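Local coordinates for glycerol dehydrogenase (Schizosaccharomyces pombe, PDB 1TA9), which probably catalyses the zinc-dependent oxidation of glycerol to dihydroxyacetone with NAD(+), a step in the assimilation of glycerol, at residues A94-D99 / V148-G153; T120-V125 / Q141-T146; L371-I376 / T431-L436. All blocks are in the same frame, centred on the assembly; numbering follows the deposited sequence.

Contact 1 (A94-D99 / V148-G153)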
ATOM      1  N   ALA B  94      54.935  -4.900  23.509  1.00 21.43           N
ATOM      2  CA  ALA B  94      54.180  -5.065  22.273  1.00 21.43           C
ATOM      3  C   ALA B  94      55.014  -4.769  21.031  1.00 21.39           C
ATOM      4  O   ALA B  94      55.948  -3.968  21.068  1.00 21.33           O
ATOM      5  CB  ALA B  94      52.951  -4.157  22.295  1.00 21.45           C
ATOM      6  N   VAL B  95      54.673  -5.431  19.932  1.00 21.31           N
ATOM      7  CA  VAL B  95      55.360  -5.221  18.669  1.00 21.63           C
ATOM      8  C   VAL B  95      54.443  -4.404  17.770  1.00 21.72           C
ATOM      9  O   VAL B  95      53.253  -4.696  17.661  1.00 21.56           O
ATOM     10  CB  VAL B  95      55.677  -6.564  17.954  1.00 21.52           C
ATOM     11  CG1 VAL B  95      56.059  -6.312  16.499  1.00 21.80           C
ATOM     12  CG2 VAL B  95      56.812  -7.280  18.664  1.00 21.65           C
ATOM     13  N   VAL B  96      54.988  -3.366  17.148  1.00 21.81           N
ATOM     14  CA  VAL B  96      54.201  -2.552  16.234  1.00 22.07           C
ATOM     15  C   VAL B  96      54.831  -2.707  14.857  1.00 22.43           C
ATOM     16  O   VAL B  96      55.998  -2.362  14.651  1.00 22.56           O
ATOM     17  CB  VAL B  96      54.189  -1.066  16.648  1.00 21.94           C
ATOM     18  CG1 VAL B  96      53.425  -0.247  15.613  1.00 21.68           C
ATOM     19  CG2 VAL B  96      53.527  -0.916  18.007  1.00 21.65           C
ATOM     20  N   LEU B  97      54.056  -3.249  13.924  1.00 22.74           N
ATOM     21  CA  LEU B  97      54.523  -3.487  12.564  1.00 23.23           C
ATOM     22  C   LEU B  97      53.811  -2.604  11.547  1.00 23.68           C
ATOM     23  O   LEU B  97      52.583  -2.574  11.497  1.00 23.51           O
ATOM     24  CB  LEU B  97      54.297  -4.954  12.197  1.00 23.22           C
ATOM     25  CG  LEU B  97      54.664  -5.382  10.775  1.00 23.31           C
ATOM     26  CD1 LEU B  97      56.178  -5.293  10.590  1.00 23.54           C
ATOM     27  CD2 LEU B  97      54.175  -6.798  10.529  1.00 23.28           C
ATOM     28  N   ALA B  98      54.589  -1.900  10.728  1.00 24.16           N
ATOM     29  CA  ALA B  98      54.031  -1.023   9.699  1.00 24.88           C
ATOM     30  C   ALA B  98      55.105  -0.652   8.683  1.00 25.32           C
ATOM     31  O   ALA B  98      56.282  -0.562   9.031  1.00 25.51           O
ATOM     32  CB  ALA B  98      53.465   0.240  10.340  1.00 24.95           C
ATOM     33  N   ASP B  99      54.711  -0.447   7.427  1.00 25.68           N
ATOM     34  CA  ASP B  99      55.683  -0.060   6.410  1.00 26.07           C
ATOM     35  C   ASP B  99      56.102   1.372   6.734  1.00 26.28           C
ATOM     36  O   ASP B  99      55.485   2.019   7.577  1.00 26.14           O
ATOM     37  CB  ASP B  99      55.081  -0.170   4.997  1.00 26.12           C
ATOM     38  CG  ASP B  99      53.949   0.811   4.748  1.00 26.28           C
ATOM     39  OD1 ASP B  99      53.146   0.553   3.823  1.00 26.32           O
ATOM     40  OD2 ASP B  99      53.858   1.838   5.451  1.00 26.36           O
ATOM     41  N   VAL B 148      51.927  -9.120  22.445  1.00 22.67           N
ATOM     42  CA  VAL B 148      50.965  -8.935  21.367  1.00 22.12           C
ATOM     43  C   VAL B 148      51.622  -8.363  20.117  1.00 21.67           C
ATOM     44  O   VAL B 148      52.625  -7.652  20.195  1.00 21.50           O
ATOM     45  CB  VAL B 148      49.824  -7.986  21.817  1.00 22.10           C
ATOM     46  CG1 VAL B 148      50.384  -6.591  22.091  1.00 21.93           C
ATOM     47  CG2 VAL B 148      48.738  -7.923  20.753  1.00 22.23           C
ATOM     48  N   ILE B 149      51.049  -8.684  18.963  1.00 21.14           N
ATOM     49  CA  ILE B 149      51.557  -8.204  17.688  1.00 20.76           C
ATOM     50  C   ILE B 149      50.552  -7.196  17.140  1.00 20.42           C
ATOM     51  O   ILE B 149      49.380  -7.522  16.963  1.00 20.32           O
ATOM     52  CB  ILE B 149      51.702  -9.357  16.668  1.00 20.76           C
ATOM     53  CG1 ILE B 149      52.552 -10.486  17.263  1.00 20.91           C
ATOM     54  CG2 ILE B 149      52.330  -8.838  15.383  1.00 20.84           C
ATOM     55  CD1 ILE B 149      53.974 -10.090  17.588  1.00 20.90           C
ATOM     56  N   ILE B 150      51.014  -5.977  16.879  1.00 19.91           N
ATOM     57  CA  ILE B 150      50.147  -4.929  16.357  1.00 19.48           C
ATOM     58  C   ILE B 150      50.496  -4.577  14.913  1.00 19.48           C
ATOM     59  O   ILE B 150      51.583  -4.062  14.637  1.00 19.33           O
ATOM     60  CB  ILE B 150      50.259  -3.643  17.201  1.00 19.36           C
ATOM     61  CG1 ILE B 150      50.053  -3.968  18.681  1.00 18.99           C
ATOM     62  CG2 ILE B 150      49.226  -2.626  16.733  1.00 19.03           C
ATOM     63  CD1 ILE B 150      50.215  -2.767  19.599  1.00 18.90           C
ATOM     64  N   GLY B 151      49.571  -4.858  14.001  1.00 19.31           N
ATOM     65  CA  GLY B 151      49.783  -4.549  12.597  1.00 19.30           C
ATOM     66  C   GLY B 151      49.051  -3.273  12.225  1.00 19.41           C
ATOM     67  O   GLY B 151      47.839  -3.170  12.419  1.00 19.11           O
ATOM     68  N   VAL B 152      49.778  -2.296  11.689  1.00 19.46           N
ATOM     69  CA  VAL B 152      49.177  -1.022  11.311  1.00 19.79           C
ATOM     70  C   VAL B 152      49.376  -0.730   9.825  1.00 20.07           C
ATOM     71  O   VAL B 152      50.508  -0.604   9.363  1.00 19.97           O
ATOM     72  CB  VAL B 152      49.798   0.143  12.124  1.00 19.92           C
ATOM     73  CG1 VAL B 152      49.003   1.424  11.892  1.00 20.01           C
ATOM     74  CG2 VAL B 152      49.836  -0.208  13.601  1.00 19.90           C
ATOM     75  N   GLY B 153      48.278  -0.621   9.077  1.00 20.29           N
ATOM     76  CA  GLY B 153      48.390  -0.333   7.658  1.00 20.86           C
ATOM     77  C   GLY B 153      47.413  -1.066   6.756  1.00 21.41           C
ATOM     78  O   GLY B 153      46.253  -1.269   7.111  1.00 21.62           O
TER
HETATM   79  O   HOH W   1      51.881  -0.671   6.946  1.00 25.93           O
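Val95 N reaches Val148 O at 3.0 Å, and from there the backbones of 94-98 and 148-153 run on side by side as parallel strands. Val95 O receives Ile150 N at 2.7 Å in a somewhat bent bond (150° at the hydrogen). The next two are straighter: Leu97 N to Ile150 O is 2.7 Å, and Val152 N to Leu97 O is 2.8 Å. Beyond them the direct bonds stop and a water takes over, accepting from Asp99 N at 2.9 Å and donating to Val152 O.

On the face of Ala94 and Val96, the small Ala94 lets CG1 of Val148 come within 3.5 Å of its CB. Ile150 holds CG1 beside its own backbone N, anti to the carbonyl carbon (chi1 -52°), which brings CD1 against both Ala94 CB and Val96 CG2. The opposite face sets Ile149 CD1 alongside Val95 CB, while Gly151 puts only its alpha carbon opposite Leu97.

These strands are neighbours in a parallel nucleotide-binding sheet of the Rossmann type, and between them lies its topological switch point: after 93-98 the chain turns off to strand 120-125, after 148-153 to strand 172-176. The two C-terminal ends diverge there, and both lead to residues that probably bind NAD(+), Asp99 and Gly155 to Asp159.

Ala98 is small enough to press its CB to 3.2 Å from Val152 O, with helix 100-115 packing on the same face through Trp103. Asp99 is the N-cap of that helix, its OD2 accepting from Val102 N. Gly153 has backbone angles (phi 141°) at which a CB would collide with the preceding carbonyl, and farther out Val152 rests on Thr177, Leu97 near Thr157.

Contact 2 (T120-V125 / Q141-T146)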
ATOM      1  N   THR B 120      56.967  -1.340  26.732  1.00 26.11           N
ATOM      2  CA  THR B 120      58.160  -1.424  25.902  1.00 26.45           C
ATOM      3  C   THR B 120      57.616  -1.778  24.524  1.00 26.50           C
ATOM      4  O   THR B 120      56.852  -2.731  24.385  1.00 26.56           O
ATOM      5  CB  THR B 120      59.109  -2.543  26.377  1.00 26.58           C
ATOM      6  OG1 THR B 120      59.616  -2.223  27.680  1.00 26.96           O
ATOM      7  CG2 THR B 120      60.272  -2.703  25.410  1.00 26.74           C
ATOM      8  N   VAL B 121      57.995  -1.011  23.509  1.00 26.58           N
ATOM      9  CA  VAL B 121      57.493  -1.265  22.168  1.00 26.73           C
ATOM     10  C   VAL B 121      58.573  -1.572  21.143  1.00 26.93           C
ATOM     11  O   VAL B 121      59.493  -0.780  20.932  1.00 26.92           O
ATOM     12  CB  VAL B 121      56.664  -0.063  21.662  1.00 26.67           C
ATOM     13  CG1 VAL B 121      56.126  -0.345  20.271  1.00 26.66           C
ATOM     14  CG2 VAL B 121      55.523   0.219  22.626  1.00 26.62           C
ATOM     15  N   THR B 122      58.450  -2.730  20.504  1.00 27.12           N
ATOM     16  CA  THR B 122      59.390  -3.142  19.473  1.00 27.40           C
ATOM     17  C   THR B 122      58.843  -2.625  18.150  1.00 27.68           C
ATOM     18  O   THR B 122      57.820  -3.102  17.662  1.00 27.70           O
ATOM     19  CB  THR B 122      59.509  -4.674  19.402  1.00 27.44           C
ATOM     20  OG1 THR B 122      59.938  -5.179  20.672  1.00 27.35           O
ATOM     21  CG2 THR B 122      60.516  -5.082  18.332  1.00 27.57           C
ATOM     22  N   LYS B 123      59.524  -1.639  17.579  1.00 27.88           N
ATOM     23  CA  LYS B 123      59.099  -1.046  16.320  1.00 28.20           C
ATOM     24  C   LYS B 123      59.755  -1.734  15.131  1.00 28.44           C
ATOM     25  O   LYS B 123      60.971  -1.653  14.941  1.00 28.45           O
ATOM     26  CB  LYS B 123      59.429   0.448  16.320  1.00 28.22           C
ATOM     27  CG  LYS B 123      58.774   1.213  17.466  1.00 28.42           C
ATOM     28  CD  LYS B 123      59.165   2.684  17.472  1.00 28.58           C
ATOM     29  CE  LYS B 123      60.654   2.865  17.721  1.00 28.66           C
ATOM     30  NZ  LYS B 123      61.033   4.306  17.772  1.00 28.97           N
ATOM     31  N   LEU B 124      58.943  -2.419  14.335  1.00 28.72           N
ATOM     32  CA  LEU B 124      59.436  -3.121  13.159  1.00 29.06           C
ATOM     33  C   LEU B 124      58.892  -2.486  11.886  1.00 29.52           C
ATOM     34  O   LEU B 124      57.762  -1.997  11.855  1.00 29.35           O
ATOM     35  CB  LEU B 124      59.025  -4.594  13.206  1.00 28.96           C
ATOM     36  CG  LEU B 124      59.465  -5.410  14.421  1.00 28.90           C
ATOM     37  CD1 LEU B 124      58.969  -6.837  14.264  1.00 28.92           C
ATOM     38  CD2 LEU B 124      60.984  -5.383  14.554  1.00 28.92           C
ATOM     39  N   VAL B 125      59.702  -2.494  10.833  1.00 30.05           N
ATOM     40  CA  VAL B 125      59.283  -1.921   9.565  1.00 30.58           C
ATOM     41  C   VAL B 125      58.974  -3.020   8.557  1.00 31.12           C
ATOM     42  O   VAL B 125      59.835  -3.832   8.224  1.00 31.03           O
ATOM     43  CB  VAL B 125      60.373  -1.004   8.970  1.00 30.56           C
ATOM     44  CG1 VAL B 125      59.889  -0.413   7.652  1.00 30.47           C
ATOM     45  CG2 VAL B 125      60.716   0.099   9.952  1.00 30.43           C
ATOM     46  N   GLN B 141      62.709 -10.893  14.907  1.00 33.01           N
ATOM     47  CA  GLN B 141      63.000  -9.583  15.479  1.00 32.75           C
ATOM     48  C   GLN B 141      62.054  -9.260  16.635  1.00 32.52           C
ATOM     49  O   GLN B 141      62.118  -8.179  17.222  1.00 32.37           O
ATOM     50  CB  GLN B 141      62.885  -8.500  14.400  1.00 32.94           C
ATOM     51  CG  GLN B 141      63.960  -8.580  13.325  1.00 33.27           C
ATOM     52  CD  GLN B 141      63.763  -7.558  12.219  1.00 33.52           C
ATOM     53  OE1 GLN B 141      63.733  -6.351  12.469  1.00 33.75           O
ATOM     54  NE2 GLN B 141      63.631  -8.037  10.987  1.00 33.64           N
ATOM     55  N   CYS B 142      61.178 -10.204  16.958  1.00 32.27           N
ATOM     56  CA  CYS B 142      60.221 -10.019  18.040  1.00 31.98           C
ATOM     57  C   CYS B 142      60.744 -10.629  19.338  1.00 31.96           C
ATOM     58  O   CYS B 142      61.039 -11.823  19.393  1.00 32.17           O
ATOM     59  CB  CYS B 142      58.880 -10.666  17.673  1.00 31.89           C
ATOM     60  SG  CYS B 142      58.097 -10.012  16.172  1.00 31.14           S
ATOM     61  N   PRO B 143      60.877  -9.814  20.396  1.00 31.78           N
ATOM     62  CA  PRO B 143      61.367 -10.298  21.692  1.00 31.67           C
ATOM     63  C   PRO B 143      60.528 -11.461  22.224  1.00 31.55           C
ATOM     64  O   PRO B 143      59.319 -11.521  21.996  1.00 31.46           O
ATOM     65  CB  PRO B 143      61.266  -9.058  22.575  1.00 31.70           C
ATOM     66  CG  PRO B 143      61.557  -7.952  21.611  1.00 31.72           C
ATOM     67  CD  PRO B 143      60.729  -8.349  20.409  1.00 31.71           C
ATOM     68  N   ASP B 144      61.173 -12.378  22.938  1.00 31.33           N
ATOM     69  CA  ASP B 144      60.485 -13.542  23.487  1.00 31.23           C
ATOM     70  C   ASP B 144      59.398 -13.180  24.489  1.00 30.73           C
ATOM     71  O   ASP B 144      58.462 -13.950  24.697  1.00 30.80           O
ATOM     72  CB  ASP B 144      61.488 -14.485  24.156  1.00 32.00           C
ATOM     73  CG  ASP B 144      62.505 -15.036  23.182  1.00 32.62           C
ATOM     74  OD1 ASP B 144      62.092 -15.635  22.165  1.00 32.97           O
ATOM     75  OD2 ASP B 144      63.718 -14.873  23.434  1.00 33.47           O
ATOM     76  N   ASP B 145      59.520 -12.014  25.111  1.00 30.12           N
ATOM     77  CA  ASP B 145      58.531 -11.589  26.090  1.00 29.43           C
ATOM     78  C   ASP B 145      57.447 -10.722  25.456  1.00 28.50           C
ATOM     79  O   ASP B 145      56.703 -10.040  26.158  1.00 28.35           O
ATOM     80  CB  ASP B 145      59.209 -10.833  27.240  1.00 30.17           C
ATOM     81  CG  ASP B 145      59.805  -9.510  26.803  1.00 30.90           C
ATOM     82  OD1 ASP B 145      60.545  -9.489  25.798  1.00 31.28           O
ATOM     83  OD2 ASP B 145      59.537  -8.489  27.474  1.00 31.64           O
ATOM     84  N   THR B 146      57.367 -10.752  24.128  1.00 27.37           N
ATOM     85  CA  THR B 146      56.355  -9.984  23.403  1.00 26.35           C
ATOM     86  C   THR B 146      54.976 -10.541  23.748  1.00 25.62           C
ATOM     87  O   THR B 146      54.743 -11.745  23.638  1.00 25.46           O
ATOM     88  CB  THR B 146      56.568 -10.083  21.873  1.00 26.42           C
ATOM     89  OG1 THR B 146      57.821  -9.484  21.523  1.00 26.11           O
ATOM     90  CG2 THR B 146      55.444  -9.369  21.127  1.00 26.45           C
TER
HETATM   91  O   HOH W   2      62.370  -3.453  11.307  1.00 42.15           O
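In Thr122, chi1 of -59° sets CG2 opposite the backbone N and OG1 opposite the carbonyl carbon, and both branches then face the loop of Gln141 to Pro143. OG1 lies against the rim of the Pro143 ring, 3.3 Å from CD, while CG2 sits 3.7 Å from Gln141 O. Leu124, with chi1 -57° and a trans chi2, extends its isobutyl group toward the same loop and divides its methyls: CD1 meets Cys142 SG at 3.8 Å, and CD2 meets Gln141 CB and OE1, the latter at 3.6 Å. A leucine suits this buried place, since its fork can touch a thiol and a glutamine stem at once.

The pair belongs to a beta-alpha-beta crossover, in which strand 120-125 is one of the two outermost strands of the sheet in this chain, helix 132-139 follows, and the loop returns toward strand 148-153. Pro143 opens a type I turn there, its O accepting from both Thr146 N (3.0 Å) and Thr146 OG1 (2.6 Å), and Thr146 packs on Val95.

With an alanine at Thr122 both outer branches go, which would probably open a gap beside the Pro143 ring and leave that side of the loop less firmly seated. No direct hydrogen bond joins the segments, and the one water, held by Val125 N, bonds Gln141 OE1 weakly at 3.4 Å; between these two segments, then, packing does more than polar pairing.

Contact 3 (L371-I376 / T431-L436)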
ATOM      1  N   LEU B 371      33.961  -2.858 -18.897  1.00 12.39           N
ATOM      2  CA  LEU B 371      35.312  -3.328 -19.196  1.00 12.84           C
ATOM      3  C   LEU B 371      36.201  -2.138 -19.551  1.00 13.42           C
ATOM      4  O   LEU B 371      37.401  -2.132 -19.263  1.00 13.17           O
ATOM      5  CB  LEU B 371      35.274  -4.330 -20.358  1.00 12.49           C
ATOM      6  CG  LEU B 371      34.577  -5.662 -20.057  1.00 12.15           C
ATOM      7  CD1 LEU B 371      34.381  -6.461 -21.340  1.00 12.20           C
ATOM      8  CD2 LEU B 371      35.412  -6.452 -19.050  1.00 11.63           C
ATOM      9  N   GLU B 372      35.599  -1.129 -20.177  1.00 14.22           N
ATOM     10  CA  GLU B 372      36.323   0.076 -20.559  1.00 15.23           C
ATOM     11  C   GLU B 372      36.905   0.727 -19.304  1.00 14.84           C
ATOM     12  O   GLU B 372      38.091   1.042 -19.254  1.00 14.34           O
ATOM     13  CB  GLU B 372      35.384   1.062 -21.264  1.00 16.99           C
ATOM     14  CG  GLU B 372      36.050   2.371 -21.681  1.00 19.90           C
ATOM     15  CD  GLU B 372      36.860   2.247 -22.966  1.00 21.90           C
ATOM     16  OE1 GLU B 372      37.749   3.095 -23.197  1.00 23.57           O
ATOM     17  OE2 GLU B 372      36.604   1.313 -23.756  1.00 23.33           O
ATOM     18  N   GLU B 373      36.065   0.911 -18.287  1.00 14.50           N
ATOM     19  CA  GLU B 373      36.514   1.534 -17.046  1.00 14.39           C
ATOM     20  C   GLU B 373      37.538   0.675 -16.311  1.00 14.23           C
ATOM     21  O   GLU B 373      38.467   1.202 -15.694  1.00 13.78           O
ATOM     22  CB  GLU B 373      35.322   1.818 -16.131  1.00 14.51           C
ATOM     23  CG  GLU B 373      34.283   2.724 -16.762  1.00 14.91           C
ATOM     24  CD  GLU B 373      33.056   2.878 -15.895  1.00 15.20           C
ATOM     25  OE1 GLU B 373      33.009   3.834 -15.094  1.00 15.25           O
ATOM     26  OE2 GLU B 373      32.148   2.024 -16.007  1.00 15.16           O
ATOM     27  N   LEU B 374      37.366  -0.643 -16.375  1.00 14.08           N
ATOM     28  CA  LEU B 374      38.304  -1.553 -15.725  1.00 14.11           C
ATOM     29  C   LEU B 374      39.673  -1.447 -16.391  1.00 14.36           C
ATOM     30  O   LEU B 374      40.674  -1.893 -15.838  1.00 14.12           O
ATOM     31  CB  LEU B 374      37.814  -2.999 -15.818  1.00 14.09           C
ATOM     32  CG  LEU B 374      36.623  -3.398 -14.945  1.00 14.22           C
ATOM     33  CD1 LEU B 374      36.311  -4.868 -15.165  1.00 14.36           C
ATOM     34  CD2 LEU B 374      36.946  -3.138 -13.474  1.00 14.27           C
ATOM     35  N   GLY B 375      39.700  -0.864 -17.587  1.00 14.56           N
ATOM     36  CA  GLY B 375      40.949  -0.704 -18.312  1.00 15.34           C
ATOM     37  C   GLY B 375      41.299  -1.842 -19.256  1.00 15.70           C
ATOM     38  O   GLY B 375      42.418  -1.905 -19.760  1.00 15.80           O
ATOM     39  N   ILE B 376      40.347  -2.738 -19.503  1.00 16.10           N
ATOM     40  CA  ILE B 376      40.578  -3.878 -20.386  1.00 16.50           C
ATOM     41  C   ILE B 376      39.470  -4.042 -21.430  1.00 16.80           C
ATOM     42  O   ILE B 376      38.892  -5.121 -21.577  1.00 16.74           O
ATOM     43  CB  ILE B 376      40.691  -5.183 -19.571  1.00 16.59           C
ATOM     44  CG1 ILE B 376      39.473  -5.331 -18.652  1.00 16.54           C
ATOM     45  CG2 ILE B 376      41.973  -5.177 -18.752  1.00 16.60           C
ATOM     46  CD1 ILE B 376      39.469  -6.615 -17.851  1.00 16.68           C
ATOM     47  N   THR B 431      27.040  10.282 -17.608  1.00 16.31           N
ATOM     48  CA  THR B 431      28.332  10.637 -18.190  1.00 16.78           C
ATOM     49  C   THR B 431      29.555  10.368 -17.314  1.00 16.76           C
ATOM     50  O   THR B 431      30.680  10.334 -17.815  1.00 16.75           O
ATOM     51  CB  THR B 431      28.354  12.127 -18.592  1.00 17.07           C
ATOM     52  OG1 THR B 431      28.090  12.935 -17.438  1.00 17.51           O
ATOM     53  CG2 THR B 431      27.300  12.410 -19.651  1.00 17.40           C
ATOM     54  N   GLU B 432      29.348  10.180 -16.014  1.00 16.69           N
ATOM     55  CA  GLU B 432      30.463   9.926 -15.104  1.00 16.61           C
ATOM     56  C   GLU B 432      31.121   8.581 -15.435  1.00 16.18           C
ATOM     57  O   GLU B 432      30.439   7.611 -15.767  1.00 15.30           O
ATOM     58  CB  GLU B 432      29.954   9.949 -13.656  1.00 17.87           C
ATOM     59  CG  GLU B 432      31.023   9.813 -12.575  1.00 19.74           C
ATOM     60  CD  GLU B 432      30.474  10.072 -11.168  1.00 20.74           C
ATOM     61  OE1 GLU B 432      31.190   9.788 -10.179  1.00 21.64           O
ATOM     62  OE2 GLU B 432      29.329  10.565 -11.052  1.00 21.20           O
ATOM     63  N   ARG B 433      32.448   8.528 -15.349  1.00 15.55           N
ATOM     64  CA  ARG B 433      33.184   7.302 -15.654  1.00 15.19           C
ATOM     65  C   ARG B 433      34.394   7.133 -14.742  1.00 14.96           C
ATOM     66  O   ARG B 433      35.060   8.108 -14.395  1.00 14.90           O
ATOM     67  CB  ARG B 433      33.684   7.330 -17.101  1.00 15.45           C
ATOM     68  CG  ARG B 433      32.597   7.382 -18.166  1.00 15.52           C
ATOM     69  CD  ARG B 433      32.010   6.002 -18.432  1.00 15.38           C
ATOM     70  NE  ARG B 433      31.126   6.021 -19.594  1.00 15.45           N
ATOM     71  CZ  ARG B 433      29.913   6.566 -19.609  1.00 15.67           C
ATOM     72  NH1 ARG B 433      29.422   7.139 -18.518  1.00 15.42           N
ATOM     73  NH2 ARG B 433      29.194   6.552 -20.725  1.00 15.56           N
ATOM     74  N   PHE B 434      34.670   5.891 -14.358  1.00 14.30           N
ATOM     75  CA  PHE B 434      35.830   5.588 -13.528  1.00 13.95           C
ATOM     76  C   PHE B 434      36.995   5.498 -14.501  1.00 13.88           C
ATOM     77  O   PHE B 434      36.895   4.825 -15.534  1.00 13.71           O
ATOM     78  CB  PHE B 434      35.654   4.237 -12.831  1.00 13.71           C
ATOM     79  CG  PHE B 434      36.904   3.725 -12.161  1.00 13.73           C
ATOM     80  CD1 PHE B 434      37.202   4.074 -10.849  1.00 13.72           C
ATOM     81  CD2 PHE B 434      37.774   2.877 -12.842  1.00 13.68           C
ATOM     82  CE1 PHE B 434      38.352   3.582 -10.220  1.00 13.83           C
ATOM     83  CE2 PHE B 434      38.925   2.380 -12.224  1.00 13.96           C
ATOM     84  CZ  PHE B 434      39.213   2.731 -10.914  1.00 13.79           C
ATOM     85  N   ARG B 435      38.085   6.188 -14.189  1.00 13.75           N
ATOM     86  CA  ARG B 435      39.272   6.165 -15.040  1.00 14.23           C
ATOM     87  C   ARG B 435      40.404   5.579 -14.196  1.00 14.10           C
ATOM     88  O   ARG B 435      40.769   6.135 -13.164  1.00 14.04           O
ATOM     89  CB  ARG B 435      39.622   7.586 -15.507  1.00 14.70           C
ATOM     90  CG  ARG B 435      38.509   8.298 -16.276  1.00 16.21           C
ATOM     91  CD  ARG B 435      38.098   7.535 -17.527  1.00 17.34           C
ATOM     92  NE  ARG B 435      37.156   8.288 -18.355  1.00 18.94           N
ATOM     93  CZ  ARG B 435      36.633   7.838 -19.494  1.00 19.47           C
ATOM     94  NH1 ARG B 435      36.956   6.636 -19.948  1.00 20.08           N
ATOM     95  NH2 ARG B 435      35.778   8.589 -20.180  1.00 20.09           N
ATOM     96  N   LEU B 436      40.944   4.449 -14.640  1.00 14.01           N
ATOM     97  CA  LEU B 436      42.001   3.741 -13.926  1.00 14.05           C
ATOM     98  C   LEU B 436      43.295   4.537 -13.713  1.00 14.22           C
ATOM     99  O   LEU B 436      43.952   4.941 -14.673  1.00 14.11           O
ATOM    100  CB  LEU B 436      42.316   2.436 -14.667  1.00 13.93           C
ATOM    101  CG  LEU B 436      43.264   1.437 -14.006  1.00 14.06           C
ATOM    102  CD1 LEU B 436      42.656   0.941 -12.699  1.00 13.93           C
ATOM    103  CD2 LEU B 436      43.510   0.269 -14.960  1.00 13.72           C
TER
HETATM  104  O   HOH W   3      39.902   3.067 -17.084  1.00 13.77           O
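Glu373 OE1 accepts Phe434 N at 2.7 Å in a nearly straight bond (178° at the hydrogen), through its anti lone pair. With OE2 bonded to Ile369 N and Thr370 OG1, both carboxylate oxygens are engaged, which suits a buried glutamate and is likely to stabilise its charge. The grip joins a short helix, about 371-374, closed by a Schellman motif at Gly375, to the extended chain following helix 407-428, within the helical C-terminal part of the fold.

The glutamate chain is extended beyond CG, and its CB and CG run along Phe434 O, the nearer being CB at 3.4 Å. The ring of Phe434 comes to the helix by its edge: Glu373 O lies in the ring plane, 3.4 Å from CD2. The same carbonyl accepts from a water at 2.7 Å, and that water in turn accepts a hydrogen bond from Leu436 N. Arg433 crosses Glu373 without forming a salt bridge, its NH1 going instead to Trp430 O and Glu432 O.

Gly375 has a positive phi of 91° and no CB, which would run into Leu436; in its absence CD2 of Leu436 reaches Leu374 O at 3.7 Å.

From the N terminus, strand 93-98 opens contact 1, and the chain passes helix 100-115 to reach strand 120-125, where contact 2 begins. Contact 2 closes first, when the loop 141-146 folds back beyond helix 132-139; strand 148-153 then closes contact 1 around it. The nested pair shares one parallel sheet: strand 93-98 lies between 148-153 and 120-125, and the backbones of Ala94 and Val96 bond to that of Thr122. Contact 3 follows in series, tying helix 371-374 to the chain beyond helix 407-428 on the opposite side of the chain's centre, its own centre about 36 Å from that of contact 1 and about 44 Å from that of contact 2.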